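Local coordinates for protein putidaredoxin reductase (Pseudomonas putida, PDB 1Q1R) that probably passes electrons from a reduced nicotinamide cofactor through its bound FAD to putidaredoxin, the iron-sulfur partner of cytochrome P450cam, at residues Q82-N87 with Q92-D97; G259-V262 with I266-N269. One frame throughout, in Å; residues are numbered along the deposited sequence.

Interaction 1. Residues Q82-N87 with Q92-D97. With FAD (flavin-adenine dinucleotide), chain C.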
loop_
_atom_site.group_PDB
_atom_site.type_symbol
_atom_site.label_atom_id
_atom_site.label_comp_id
_atom_site.label_asym_id
_atom_site.label_seq_id
_atom_site.Cartn_x
_atom_site.Cartn_y
_atom_site.Cartn_z
ATOM N N GLN A 82 -21.797 0.839 -7.185
ATOM C CA GLN A 82 -21.273 -0.420 -6.688
ATOM C C GLN A 82 -21.628 -1.594 -7.594
ATOM O O GLN A 82 -22.784 -1.767 -7.975
ATOM C CB GLN A 82 -21.818 -0.695 -5.288
ATOM C CG GLN A 82 -21.392 -2.039 -4.722
ATOM C CD GLN A 82 -22.227 -2.465 -3.529
ATOM O OE1 GLN A 82 -22.014 -3.538 -2.960
ATOM N NE2 GLN A 82 -23.188 -1.628 -3.145
ATOM N N VAL A 83 -20.623 -2.391 -7.945
ATOM C CA VAL A 83 -20.840 -3.576 -8.765
ATOM C C VAL A 83 -21.132 -4.675 -7.748
ATOM O O VAL A 83 -20.302 -4.962 -6.880
ATOM C CB VAL A 83 -19.582 -3.939 -9.587
ATOM C CG1 VAL A 83 -19.801 -5.253 -10.320
ATOM C CG2 VAL A 83 -19.273 -2.829 -10.586
ATOM N N THR A 84 -22.317 -5.276 -7.841
ATOM C CA THR A 84 -22.719 -6.309 -6.891
ATOM C C THR A 84 -22.485 -7.747 -7.340
ATOM O O THR A 84 -22.450 -8.654 -6.513
ATOM C CB THR A 84 -24.207 -6.158 -6.516
ATOM O OG1 THR A 84 -24.999 -6.115 -7.711
ATOM C CG2 THR A 84 -24.431 -4.880 -5.720
ATOM N N ALA A 85 -22.328 -7.964 -8.638
ATOM C CA ALA A 85 -22.109 -9.319 -9.118
ATOM C C ALA A 85 -21.582 -9.377 -10.540
ATOM O O ALA A 85 -21.717 -8.428 -11.312
ATOM C CB ALA A 85 -23.407 -10.124 -9.015
ATOM N N ILE A 86 -20.974 -10.511 -10.873
ATOM C CA ILE A 86 -20.434 -10.736 -12.205
ATOM C C ILE A 86 -21.113 -11.968 -12.789
ATOM O O ILE A 86 -21.259 -12.981 -12.110
ATOM C CB ILE A 86 -18.914 -11.016 -12.171
ATOM C CG1 ILE A 86 -18.176 -9.894 -11.440
ATOM C CG2 ILE A 86 -18.384 -11.148 -13.591
ATOM C CD1 ILE A 86 -16.723 -10.208 -11.169
ATOM N N ASN A 87 -21.535 -11.870 -14.044
ATOM C CA ASN A 87 -22.162 -12.989 -14.729
ATOM C C ASN A 87 -21.246 -13.377 -15.870
ATOM O O ASN A 87 -21.357 -12.865 -16.983
ATOM C CB ASN A 87 -23.546 -12.603 -15.254
ATOM C CG ASN A 87 -24.636 -12.870 -14.241
ATOM O OD1 ASN A 87 -24.572 -12.397 -13.109
ATOM N ND2 ASN A 87 -25.646 -13.642 -14.640
ATOM N N GLN A 92 -21.370 -9.987 -18.138
ATOM C CA GLN A 92 -21.927 -8.724 -17.676
ATOM C C GLN A 92 -21.617 -8.534 -16.204
ATOM O O GLN A 92 -21.403 -9.502 -15.473
ATOM C CB GLN A 92 -23.452 -8.704 -17.825
ATOM C CG GLN A 92 -23.998 -9.129 -19.172
ATOM C CD GLN A 92 -25.517 -9.146 -19.183
ATOM O OE1 GLN A 92 -26.148 -9.758 -18.318
ATOM N NE2 GLN A 92 -26.113 -8.472 -20.162
ATOM N N VAL A 93 -21.588 -7.279 -15.778
ATOM C CA VAL A 93 -21.371 -6.958 -14.379
ATOM C C VAL A 93 -22.684 -6.316 -13.944
ATOM O O VAL A 93 -23.243 -5.490 -14.667
ATOM C CB VAL A 93 -20.200 -5.960 -14.180
ATOM C CG1 VAL A 93 -18.871 -6.659 -14.449
ATOM C CG2 VAL A 93 -20.364 -4.764 -15.103
ATOM N N ILE A 94 -23.185 -6.714 -12.780
ATOM C CA ILE A 94 -24.443 -6.175 -12.284
ATOM C C ILE A 94 -24.219 -5.066 -11.268
ATOM O O ILE A 94 -23.481 -5.238 -10.299
ATOM C CB ILE A 94 -25.301 -7.274 -11.622
ATOM C CG1 ILE A 94 -25.453 -8.464 -12.578
ATOM C CG2 ILE A 94 -26.662 -6.706 -11.239
ATOM C CD1 ILE A 94 -26.022 -8.110 -13.934
ATOM N N LEU A 95 -24.872 -3.930 -11.498
ATOM C CA LEU A 95 -24.759 -2.783 -10.609
ATOM C C LEU A 95 -25.827 -2.875 -9.528
ATOM O O LEU A 95 -26.825 -3.574 -9.696
ATOM C CB LEU A 95 -24.917 -1.487 -11.409
ATOM C CG LEU A 95 -23.922 -1.331 -12.565
ATOM C CD1 LEU A 95 -24.092 0.027 -13.220
ATOM C CD2 LEU A 95 -22.503 -1.493 -12.041
ATOM N N SER A 96 -25.613 -2.176 -8.419
ATOM C CA SER A 96 -26.562 -2.202 -7.312
ATOM C C SER A 96 -27.962 -1.737 -7.708
ATOM O O SER A 96 -28.946 -2.116 -7.073
ATOM C CB SER A 96 -26.047 -1.346 -6.154
ATOM O OG SER A 96 -25.792 -0.021 -6.575
ATOM N N ASP A 97 -28.052 -0.924 -8.758
ATOM C CA ASP A 97 -29.338 -0.412 -9.227
ATOM C C ASP A 97 -30.038 -1.418 -10.140
ATOM O O ASP A 97 -31.112 -1.141 -10.672
ATOM C CB ASP A 97 -29.140 0.906 -9.982
ATOM C CG ASP A 97 -28.554 0.703 -11.368
ATOM O OD1 ASP A 97 -27.630 -0.125 -11.505
ATOM O OD2 ASP A 97 -29.009 1.375 -12.320
HETATM P PA FAD C . -7.857 1.006 -3.971
HETATM O O1A FAD C . -8.484 0.465 -2.742
HETATM O O2A FAD C . -7.120 2.288 -3.884
HETATM O O5B FAD C . -8.967 1.152 -5.116
HETATM C C5B FAD C . -10.020 0.194 -5.275
HETATM C C4B FAD C . -11.342 0.945 -5.515
HETATM O O4B FAD C . -12.350 0.022 -6.060
HETATM C C3B FAD C . -11.924 1.470 -4.193
HETATM O O3B FAD C . -12.535 2.747 -4.423
HETATM C C2B FAD C . -12.992 0.457 -3.864
HETATM O O2B FAD C . -14.018 1.057 -3.066
HETATM C C1B FAD C . -13.534 0.135 -5.242
HETATM N N9A FAD C . -14.386 -1.084 -5.293
HETATM C C8A FAD C . -14.155 -2.259 -4.680
HETATM N N7A FAD C . -15.162 -3.098 -4.951
HETATM C C5A FAD C . -16.026 -2.458 -5.735
HETATM C C6A FAD C . -17.242 -2.812 -6.323
HETATM N N6A FAD C . -17.759 -4.022 -6.124
HETATM N N1A FAD C . -17.896 -1.905 -7.092
HETATM C C2A FAD C . -17.393 -0.679 -7.292
HETATM N N3A FAD C . -16.228 -0.321 -6.733
HETATM C C4A FAD C . -15.533 -1.187 -5.956
HETATM N N1 FAD C . 1.906 2.923 -1.365
HETATM C C2 FAD C . 3.239 3.246 -1.646
HETATM O O2 FAD C . 3.859 2.611 -2.499
HETATM N N3 FAD C . 3.854 4.306 -0.956
HETATM C C4 FAD C . 3.127 5.042 0.009
HETATM O O4 FAD C . 3.664 5.994 0.571
HETATM C C4X FAD C . 1.791 4.713 0.291
HETATM N N5 FAD C . 1.064 5.449 1.181
HETATM C C5X FAD C . -0.256 5.203 1.424
HETATM C C6 FAD C . -0.976 6.007 2.332
HETATM C C7 FAD C . -2.350 5.768 2.565
HETATM C C7M FAD C . -3.105 6.639 3.587
HETATM C C8 FAD C . -3.010 4.718 1.876
HETATM C C8M FAD C . -4.507 4.444 2.082
HETATM C C9 FAD C . -2.290 3.917 0.972
HETATM C C9A FAD C . -0.917 4.152 0.744
HETATM N N10 FAD C . -0.177 3.362 -0.177
HETATM C C10 FAD C . 1.184 3.653 -0.405
HETATM C "C1'" FAD C . -0.828 2.223 -0.893
HETATM C "C2'" FAD C . -1.173 2.614 -2.332
HETATM O "O2'" FAD C . -1.854 3.873 -2.323
HETATM C "C3'" FAD C . -2.054 1.543 -2.999
HETATM O "O3'" FAD C . -1.399 0.271 -2.903
HETATM C "C4'" FAD C . -2.303 1.885 -4.474
HETATM O "O4'" FAD C . -2.949 3.157 -4.566
HETATM C "C5'" FAD C . -3.179 0.834 -5.177
HETATM O "O5'" FAD C . -4.545 0.873 -4.730
HETATM P P FAD C . -5.659 0.057 -5.570
HETATM O O1P FAD C . -6.103 0.908 -6.693
HETATM O O2P FAD C . -5.099 -1.275 -5.887
HETATM O O3P FAD C . -6.868 -0.163 -4.508
#
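With chi1 at 53°, T84 carries OG1 between its own backbone N and carbonyl carbon and turns it onto I94 O, 3.1 Å away, while CG2, anti to the carbonyl carbon, lies against CA and CB of S96. This happens at the classic beta bulge of an antiparallel hairpin, strands 83-87 and 92-95, where T84 and A85 both face I94. I94 O is gripped twice: T84 N approaches it almost end-on to the carbonyl at 2.7 Å, whereas OG1 sits well above the carbonyl plane. A85 N adds a weak third bond. Beyond the bulge the ladder is regular, with I94 N reaching A85 O in a nearly straight bond (174°) and N87 paired to Q92 in both directions.

V83 and V93 meet on the buried side, CG1 of V83 against CB of V93 at 3.9 Å, and CG2 of V83 rests on CD2 of L95; L254 and L106 belong to the same apolar layer. The backbone of V83 is left for the cofactor, whose adenine it reads as a base-pairing partner would: V83 N donates to FAD N1A at 2.9 Å, and FAD N6A returns a bond to V83 O at 2.8 Å.

Interaction 2. Residues G259-V262 with I266-N269; sequences GLQV and IVIN
Q261 lies obliquely over V267, its flat amide end set against both methyls of the valine. The glutamine reaches there as an extended chain: CG is anti to the backbone N (chi1 -160°) and the next torsion is also near 180°, which carries CD out over the valine. NE2 of Q261 comes to 3.6 Å from V267 CG2, and CD of Q261 stands 3.9 Å from V267 CG1, with OE1 close to that same methyl. The contact is thus van der Waals in kind, a polar group resting on a branched apolar one. The CB of V267 points toward 259-262, and with CG1 anti to the backbone N (chi1 178°) both methyls meet the amide.

The backbones are joined by one direct bond, a weak one: V267 N to Q261 O, 3.3 Å long and bent to 148°. A water bridges the same two residues, donating to Q261 O and to V267 O, each at 2.6 Å, so that Q261 O receives both the amide and the water. Q261 N is held from elsewhere, by the hydroxyl of S275. The CB of I266 points away from 259-262; its side chain touches C252, A255 and A281, and its backbone bonds to C285 and R287.

The arrangement is a single beta bridge, V262 with I266, following a Schellman motif: G259, at positive phi, is the C-prime residue that ends helix 253-257 and leads the chain toward strand 266-267.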
loop_
_atom_site.group_PDB
_atom_site.type_symbol
_atom_site.label_atom_id
_atom_site.label_comp_id
_atom_site.label_asym_id
_atom_site.label_seq_id
_atom_site.Cartn_x
_atom_site.Cartn_y
_atom_site.Cartn_z
ATOM N N GLY A 259 -17.251 -17.609 -8.522
ATOM C CA GLY A 259 -16.521 -18.858 -8.656
ATOM C C GLY A 259 -15.066 -18.746 -9.080
ATOM O O GLY A 259 -14.480 -19.721 -9.551
ATOM N N LEU A 260 -14.476 -17.564 -8.922
ATOM C CA LEU A 260 -13.080 -17.366 -9.292
ATOM C C LEU A 260 -12.208 -17.761 -8.107
ATOM O O LEU A 260 -12.617 -17.615 -6.957
ATOM C CB LEU A 260 -12.831 -15.905 -9.667
ATOM C CG LEU A 260 -13.707 -15.360 -10.798
ATOM C CD1 LEU A 260 -13.362 -13.906 -11.051
ATOM C CD2 LEU A 260 -13.505 -16.185 -12.061
ATOM N N GLN A 261 -11.010 -18.264 -8.385
ATOM C CA GLN A 261 -10.115 -18.684 -7.315
ATOM C C GLN A 261 -9.702 -17.507 -6.440
ATOM O O GLN A 261 -9.315 -16.449 -6.940
ATOM C CB GLN A 261 -8.863 -19.349 -7.886
ATOM C CG GLN A 261 -8.138 -20.225 -6.877
ATOM C CD GLN A 261 -6.754 -20.635 -7.340
ATOM O OE1 GLN A 261 -6.548 -20.960 -8.510
ATOM N NE2 GLN A 261 -5.799 -20.630 -6.418
ATOM N N VAL A 262 -9.780 -17.706 -5.131
ATOM C CA VAL A 262 -9.421 -16.673 -4.172
ATOM C C VAL A 262 -8.630 -17.275 -3.017
ATOM O O VAL A 262 -8.860 -18.417 -2.623
ATOM C CB VAL A 262 -10.685 -15.975 -3.614
ATOM C CG1 VAL A 262 -10.320 -15.079 -2.442
ATOM C CG2 VAL A 262 -11.346 -15.155 -4.708
ATOM N N ILE A 266 -7.297 -11.996 -4.952
ATOM C CA ILE A 266 -7.810 -12.616 -6.164
ATOM C C ILE A 266 -6.639 -13.214 -6.948
ATOM O O ILE A 266 -5.767 -12.494 -7.440
ATOM C CB ILE A 266 -8.557 -11.582 -7.030
ATOM C CG1 ILE A 266 -9.713 -10.986 -6.219
ATOM C CG2 ILE A 266 -9.073 -12.237 -8.306
ATOM C CD1 ILE A 266 -10.493 -9.909 -6.938
ATOM N N VAL A 267 -6.623 -14.539 -7.044
ATOM C CA VAL A 267 -5.558 -15.257 -7.738
ATOM C C VAL A 267 -5.516 -14.986 -9.238
ATOM O O VAL A 267 -6.527 -15.092 -9.929
ATOM C CB VAL A 267 -5.692 -16.783 -7.506
ATOM C CG1 VAL A 267 -4.604 -17.532 -8.268
ATOM C CG2 VAL A 267 -5.606 -17.087 -6.017
ATOM N N ILE A 268 -4.338 -14.622 -9.735
ATOM C CA ILE A 268 -4.149 -14.353 -11.155
ATOM C C ILE A 268 -2.891 -15.064 -11.644
ATOM O O ILE A 268 -1.978 -15.335 -10.856
ATOM C CB ILE A 268 -4.000 -12.842 -11.438
ATOM C CG1 ILE A 268 -2.772 -12.283 -10.716
ATOM C CG2 ILE A 268 -5.247 -12.111 -10.985
ATOM C CD1 ILE A 268 -2.390 -10.887 -11.161
ATOM N N ASN A 269 -2.838 -15.360 -12.941
ATOM C CA ASN A 269 -1.677 -16.040 -13.506
ATOM C C ASN A 269 -0.685 -15.072 -14.138
ATOM O O ASN A 269 -0.859 -13.855 -14.071
ATOM C CB ASN A 269 -2.101 -17.094 -14.541
ATOM C CG ASN A 269 -2.868 -16.505 -15.705
ATOM O OD1 ASN A 269 -2.635 -15.368 -16.109
ATOM N ND2 ASN A 269 -3.777 -17.294 -16.272
HETATM O O HOH W 1 -8.840 -16.303 -9.512
#

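In the fold
Two local returns of the chain, lying in series within the pyridine nucleotide-disulphide oxidoreductase range, illustrate how a glutathione reductase fold places a cofactor-binding hairpin near a helix-to-strand connection. Interaction 1 comes first, on a three-stranded antiparallel sheet with strand 100-102; interaction 2 follows much later, at the edge of the mixed sheet of 266-267, 286-290 and 295-298. Their centres are 18 Å apart and their nearest atoms about 5 Å, without touching. Helix 253-257 touches both: L254 meets the hairpin, while A255 meets L260, V262 and I266. Both lie on the same side of the chain's centre. The hairpin binds the adenine directly, whereas the side chain of I266 is about 8 Å from FAD.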